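Long-range contact in pilus tip adhesin Cpa (Streptococcus pyogenes, PDB 4C0Z), which sits at the pilus tip and can bind covalently to host-cell surface targets through reactive thioester bonds, mediating adhesion: residues R104-N115 / V180-Y191. Numbering follows the deposited sequence.
Sequences RILYNGYPNDRN and VESLPNQVPANY
The side-chain amide of Asn115 pairs with the backbone of Asn185 through two hydrogen bonds. Asn115 ND2 gives a nearly straight bond to Asn185 O (2.8 Å, 174°), in the carbonyl plane and on a lone pair. Asn115 OD1 accepts from Asn185 N at 2.9 Å. The second N-H of Asn115 ND2 goes to Asn108 OD1 at 3.0 Å. These three bonds fix the amide's rotation. Asn108 ND2 bonds back to Arg104 O, one helical turn earlier. Asn185 ND2 adds weak bonds to Arg114 O and Asn115 OD1.

The Arg104-Glu181 salt bridge is electrostatic: Glu181 OE2 sits over the guanidinium face, 3.3 Å from Arg104 NH2, rather than along an N-H. Arg104 NH2 also hydrogen-bonds to Asn101 OD1.

In this N-terminal thioester domain, the contact ties the end of helix 98-108 and the loop after it to the connection from helix 177-181 into barrel strand 191-198.

Tyr107 points its ring into that connection, with CG anti to the backbone N (chi1 -170°). Val187 CA lies over one ring face in a CH-pi contact, and Arg114 CB covers the opposite face near the rim. Arg114 NE donates to Tyr107 OH at 2.7 Å. The ring edge meets the Tyr191 face in a T-shaped pair, planes at 72°. Pro188 CD packs 3.5 Å from Tyr107 CE1. Beside the salt bridge, Val180 CG1 touches Arg104 CD and Asn108 ND2.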
loop_
_atom_site.group_PDB
_atom_site.type_symbol
_atom_site.label_atom_id
_atom_site.label_comp_id
_atom_site.label_asym_id
_atom_site.label_seq_id
_atom_site.Cartn_x
_atom_site.Cartn_y
_atom_site.Cartn_z
ATOM N N ARG I 104 21.321 1.330 -6.759
ATOM C CA ARG I 104 21.360 1.710 -8.178
ATOM C C ARG I 104 20.182 2.612 -8.558
ATOM O O ARG I 104 20.372 3.571 -9.309
ATOM C CB ARG I 104 21.404 0.486 -9.099
ATOM C CG ARG I 104 22.804 0.086 -9.476
ATOM C CD ARG I 104 22.847 -0.973 -10.563
ATOM N NE ARG I 104 22.337 -2.264 -10.098
ATOM C CZ ARG I 104 23.076 -3.200 -9.506
ATOM N NH1 ARG I 104 24.368 -2.996 -9.285
ATOM N NH2 ARG I 104 22.525 -4.343 -9.124
ATOM N N ILE I 105 18.980 2.323 -8.017
ATOM C CA ILE I 105 17.771 3.105 -8.266
ATOM C C ILE I 105 17.929 4.494 -7.673
ATOM O O ILE I 105 17.613 5.468 -8.349
ATOM C CB ILE I 105 16.483 2.397 -7.758
ATOM C CG1 ILE I 105 16.165 1.162 -8.622
ATOM C CG2 ILE I 105 15.278 3.362 -7.717
ATOM C CD1 ILE I 105 15.184 0.219 -7.971
ATOM N N LEU I 106 18.409 4.588 -6.423
ATOM C CA LEU I 106 18.582 5.868 -5.755
ATOM C C LEU I 106 19.636 6.730 -6.444
ATOM O O LEU I 106 19.412 7.924 -6.623
ATOM C CB LEU I 106 18.864 5.674 -4.252
ATOM C CG LEU I 106 17.741 5.018 -3.428
ATOM C CD1 LEU I 106 18.105 4.914 -1.963
ATOM C CD2 LEU I 106 16.441 5.783 -3.548
ATOM N N TYR I 107 20.733 6.103 -6.911
ATOM C CA TYR I 107 21.838 6.738 -7.635
ATOM C C TYR I 107 21.392 7.300 -8.986
ATOM O O TYR I 107 21.871 8.353 -9.396
ATOM C CB TYR I 107 22.974 5.722 -7.826
ATOM C CG TYR I 107 24.273 6.295 -8.354
ATOM C CD1 TYR I 107 25.076 7.103 -7.555
ATOM C CD2 TYR I 107 24.745 5.950 -9.618
ATOM C CE1 TYR I 107 26.271 7.632 -8.035
ATOM C CE2 TYR I 107 25.955 6.445 -10.097
ATOM C CZ TYR I 107 26.719 7.281 -9.298
ATOM O OH TYR I 107 27.925 7.750 -9.745
ATOM N N ASN I 108 20.464 6.610 -9.656
ATOM C CA ASN I 108 19.940 6.981 -10.971
ATOM C C ASN I 108 18.617 7.741 -10.973
ATOM O O ASN I 108 18.238 8.300 -12.010
ATOM C CB ASN I 108 19.815 5.742 -11.847
ATOM C CG ASN I 108 21.129 5.322 -12.418
ATOM O OD1 ASN I 108 21.570 5.847 -13.443
ATOM N ND2 ASN I 108 21.807 4.417 -11.723
ATOM N N GLY I 109 17.917 7.732 -9.838
ATOM C CA GLY I 109 16.616 8.366 -9.688
ATOM C C GLY I 109 16.659 9.768 -9.140
ATOM O O GLY I 109 17.712 10.406 -9.137
ATOM N N TYR I 110 15.513 10.255 -8.655
ATOM C CA TYR I 110 15.421 11.599 -8.108
ATOM C C TYR I 110 16.033 11.730 -6.696
ATOM O O TYR I 110 15.681 10.945 -5.814
ATOM C CB TYR I 110 13.966 12.114 -8.131
ATOM C CG TYR I 110 13.846 13.557 -7.681
ATOM C CD1 TYR I 110 13.748 13.881 -6.327
ATOM C CD2 TYR I 110 13.923 14.603 -8.598
ATOM C CE1 TYR I 110 13.686 15.208 -5.902
ATOM C CE2 TYR I 110 13.862 15.936 -8.185
ATOM C CZ TYR I 110 13.735 16.232 -6.835
ATOM O OH TYR I 110 13.660 17.536 -6.413
ATOM N N PRO I 111 16.891 12.747 -6.435
ATOM C CA PRO I 111 17.380 13.792 -7.354
ATOM C C PRO I 111 18.746 13.542 -8.018
ATOM O O PRO I 111 19.143 14.333 -8.887
ATOM C CB PRO I 111 17.462 15.009 -6.430
ATOM C CG PRO I 111 17.905 14.416 -5.095
ATOM C CD PRO I 111 17.402 12.976 -5.066
ATOM N N ASN I 112 19.482 12.493 -7.584
ATOM C CA ASN I 112 20.837 12.198 -8.051
ATOM C C ASN I 112 20.956 12.130 -9.572
ATOM O O ASN I 112 21.810 12.820 -10.137
ATOM C CB ASN I 112 21.415 10.960 -7.381
ATOM C CG ASN I 112 22.927 11.032 -7.232
ATOM O OD1 ASN I 112 23.468 11.975 -6.663
ATOM N ND2 ASN I 112 23.644 10.028 -7.736
ATOM N N ASP I 113 20.102 11.330 -10.232
ATOM C CA ASP I 113 20.012 11.196 -11.696
ATOM C C ASP I 113 21.393 11.230 -12.424
ATOM O O ASP I 113 21.544 11.946 -13.414
ATOM C CB ASP I 113 19.079 12.317 -12.217
ATOM C CG ASP I 113 18.660 12.205 -13.669
ATOM O OD1 ASP I 113 18.525 11.059 -14.163
ATOM O OD2 ASP I 113 18.437 13.259 -14.302
ATOM N N ARG I 114 22.410 10.507 -11.907
ATOM C CA ARG I 114 23.776 10.547 -12.449
ATOM C C ARG I 114 23.869 10.161 -13.945
ATOM O O ARG I 114 24.716 10.718 -14.633
ATOM C CB ARG I 114 24.752 9.719 -11.572
ATOM C CG ARG I 114 26.261 9.839 -11.904
ATOM C CD ARG I 114 27.053 10.898 -11.132
ATOM N NE ARG I 114 28.185 10.353 -10.362
ATOM C CZ ARG I 114 29.410 10.873 -10.305
ATOM N NH1 ARG I 114 29.717 11.945 -11.019
ATOM N NH2 ARG I 114 30.346 10.302 -9.559
ATOM N N ASN I 115 22.989 9.283 -14.463
ATOM C CA ASN I 115 23.063 8.890 -15.875
ATOM C C ASN I 115 21.946 9.493 -16.758
ATOM O O ASN I 115 21.762 9.070 -17.908
ATOM C CB ASN I 115 23.143 7.372 -16.027
ATOM C CG ASN I 115 24.447 6.797 -15.539
ATOM O OD1 ASN I 115 25.518 7.019 -16.116
ATOM N ND2 ASN I 115 24.382 6.035 -14.465
ATOM N N VAL I 180 20.831 -0.630 -16.257
ATOM C CA VAL I 180 21.520 0.264 -15.310
ATOM C C VAL I 180 23.038 -0.010 -15.297
ATOM O O VAL I 180 23.827 0.931 -15.259
ATOM C CB VAL I 180 20.906 0.243 -13.874
ATOM C CG1 VAL I 180 21.490 1.352 -13.006
ATOM C CG2 VAL I 180 19.387 0.363 -13.908
ATOM N N GLU I 181 23.431 -1.290 -15.345
ATOM C CA GLU I 181 24.834 -1.713 -15.322
ATOM C C GLU I 181 25.608 -1.368 -16.609
ATOM O O GLU I 181 26.837 -1.293 -16.566
ATOM C CB GLU I 181 24.955 -3.206 -14.977
ATOM C CG GLU I 181 24.668 -3.518 -13.510
ATOM C CD GLU I 181 24.151 -4.912 -13.206
ATOM O OE1 GLU I 181 23.979 -5.717 -14.152
ATOM O OE2 GLU I 181 23.910 -5.199 -12.012
ATOM N N SER I 182 24.897 -1.128 -17.734
ATOM C CA SER I 182 25.502 -0.767 -19.028
ATOM C C SER I 182 25.793 0.742 -19.148
ATOM O O SER I 182 26.471 1.159 -20.091
ATOM C CB SER I 182 24.619 -1.232 -20.185
ATOM O OG SER I 182 23.417 -0.481 -20.282
ATOM N N LEU I 183 25.288 1.546 -18.194
ATOM C CA LEU I 183 25.436 3.005 -18.150
ATOM C C LEU I 183 26.851 3.463 -17.790
ATOM O O LEU I 183 27.550 2.724 -17.095
ATOM C CB LEU I 183 24.398 3.623 -17.197
ATOM C CG LEU I 183 22.942 3.492 -17.613
ATOM C CD1 LEU I 183 22.034 3.795 -16.453
ATOM C CD2 LEU I 183 22.605 4.390 -18.795
ATOM N N PRO I 184 27.299 4.665 -18.247
ATOM C CA PRO I 184 28.686 5.095 -17.968
ATOM C C PRO I 184 29.065 5.266 -16.501
ATOM O O PRO I 184 30.191 4.925 -16.133
ATOM C CB PRO I 184 28.814 6.419 -18.729
ATOM C CG PRO I 184 27.724 6.399 -19.732
ATOM C CD PRO I 184 26.603 5.653 -19.099
ATOM N N ASN I 185 28.150 5.786 -15.671
ATOM C CA ASN I 185 28.429 6.009 -14.257
ATOM C C ASN I 185 27.815 4.926 -13.367
ATOM O O ASN I 185 26.590 4.814 -13.282
ATOM C CB ASN I 185 27.973 7.405 -13.829
ATOM C CG ASN I 185 28.559 8.528 -14.646
ATOM O OD1 ASN I 185 29.772 8.693 -14.728
ATOM N ND2 ASN I 185 27.703 9.329 -15.262
ATOM N N GLN I 186 28.672 4.119 -12.716
ATOM C CA GLN I 186 28.251 3.045 -11.807
ATOM C C GLN I 186 28.322 3.533 -10.348
ATOM O O GLN I 186 29.087 4.452 -10.061
ATOM C CB GLN I 186 29.116 1.782 -12.011
ATOM C CG GLN I 186 28.998 1.131 -13.401
ATOM C CD GLN I 186 27.658 0.472 -13.668
ATOM O OE1 GLN I 186 27.289 -0.535 -13.053
ATOM N NE2 GLN I 186 26.911 1.011 -14.622
ATOM N N VAL I 187 27.518 2.933 -9.436
ATOM C CA VAL I 187 27.486 3.296 -8.007
ATOM C C VAL I 187 28.887 3.166 -7.365
ATOM O O VAL I 187 29.438 2.060 -7.308
ATOM C CB VAL I 187 26.414 2.518 -7.192
ATOM C CG1 VAL I 187 26.369 2.971 -5.731
ATOM C CG2 VAL I 187 25.044 2.660 -7.826
ATOM N N PRO I 188 29.471 4.282 -6.870
ATOM C CA PRO I 188 30.778 4.177 -6.203
ATOM C C PRO I 188 30.639 3.636 -4.773
ATOM O O PRO I 188 29.535 3.624 -4.232
ATOM C CB PRO I 188 31.284 5.620 -6.222
ATOM C CG PRO I 188 30.022 6.447 -6.139
ATOM C CD PRO I 188 28.959 5.670 -6.857
ATOM N N ALA I 189 31.760 3.210 -4.157
ATOM C CA ALA I 189 31.796 2.680 -2.785
ATOM C C ALA I 189 31.333 3.696 -1.710
ATOM O O ALA I 189 30.789 3.286 -0.684
ATOM C CB ALA I 189 33.197 2.173 -2.463
ATOM N N ASN I 190 31.544 5.011 -1.958
ATOM C CA ASN I 190 31.195 6.096 -1.026
ATOM C C ASN I 190 29.703 6.491 -1.031
ATOM O O ASN I 190 29.268 7.175 -0.103
ATOM C CB ASN I 190 32.100 7.326 -1.233
ATOM C CG ASN I 190 32.082 7.900 -2.626
ATOM O OD1 ASN I 190 32.497 7.262 -3.596
ATOM N ND2 ASN I 190 31.659 9.147 -2.747
ATOM N N TYR I 191 28.919 6.045 -2.038
ATOM C CA TYR I 191 27.470 6.288 -2.126
ATOM C C TYR I 191 26.779 5.116 -1.390
ATOM O O TYR I 191 26.759 3.999 -1.908
ATOM C CB TYR I 191 27.042 6.397 -3.603
ATOM C CG TYR I 191 25.616 6.857 -3.810
ATOM C CD1 TYR I 191 25.296 8.212 -3.844
ATOM C CD2 TYR I 191 24.595 5.941 -4.029
ATOM C CE1 TYR I 191 23.990 8.642 -4.060
ATOM C CE2 TYR I 191 23.281 6.357 -4.239
ATOM C CZ TYR I 191 22.982 7.708 -4.248
ATOM O OH TYR I 191 21.693 8.124 -4.463
#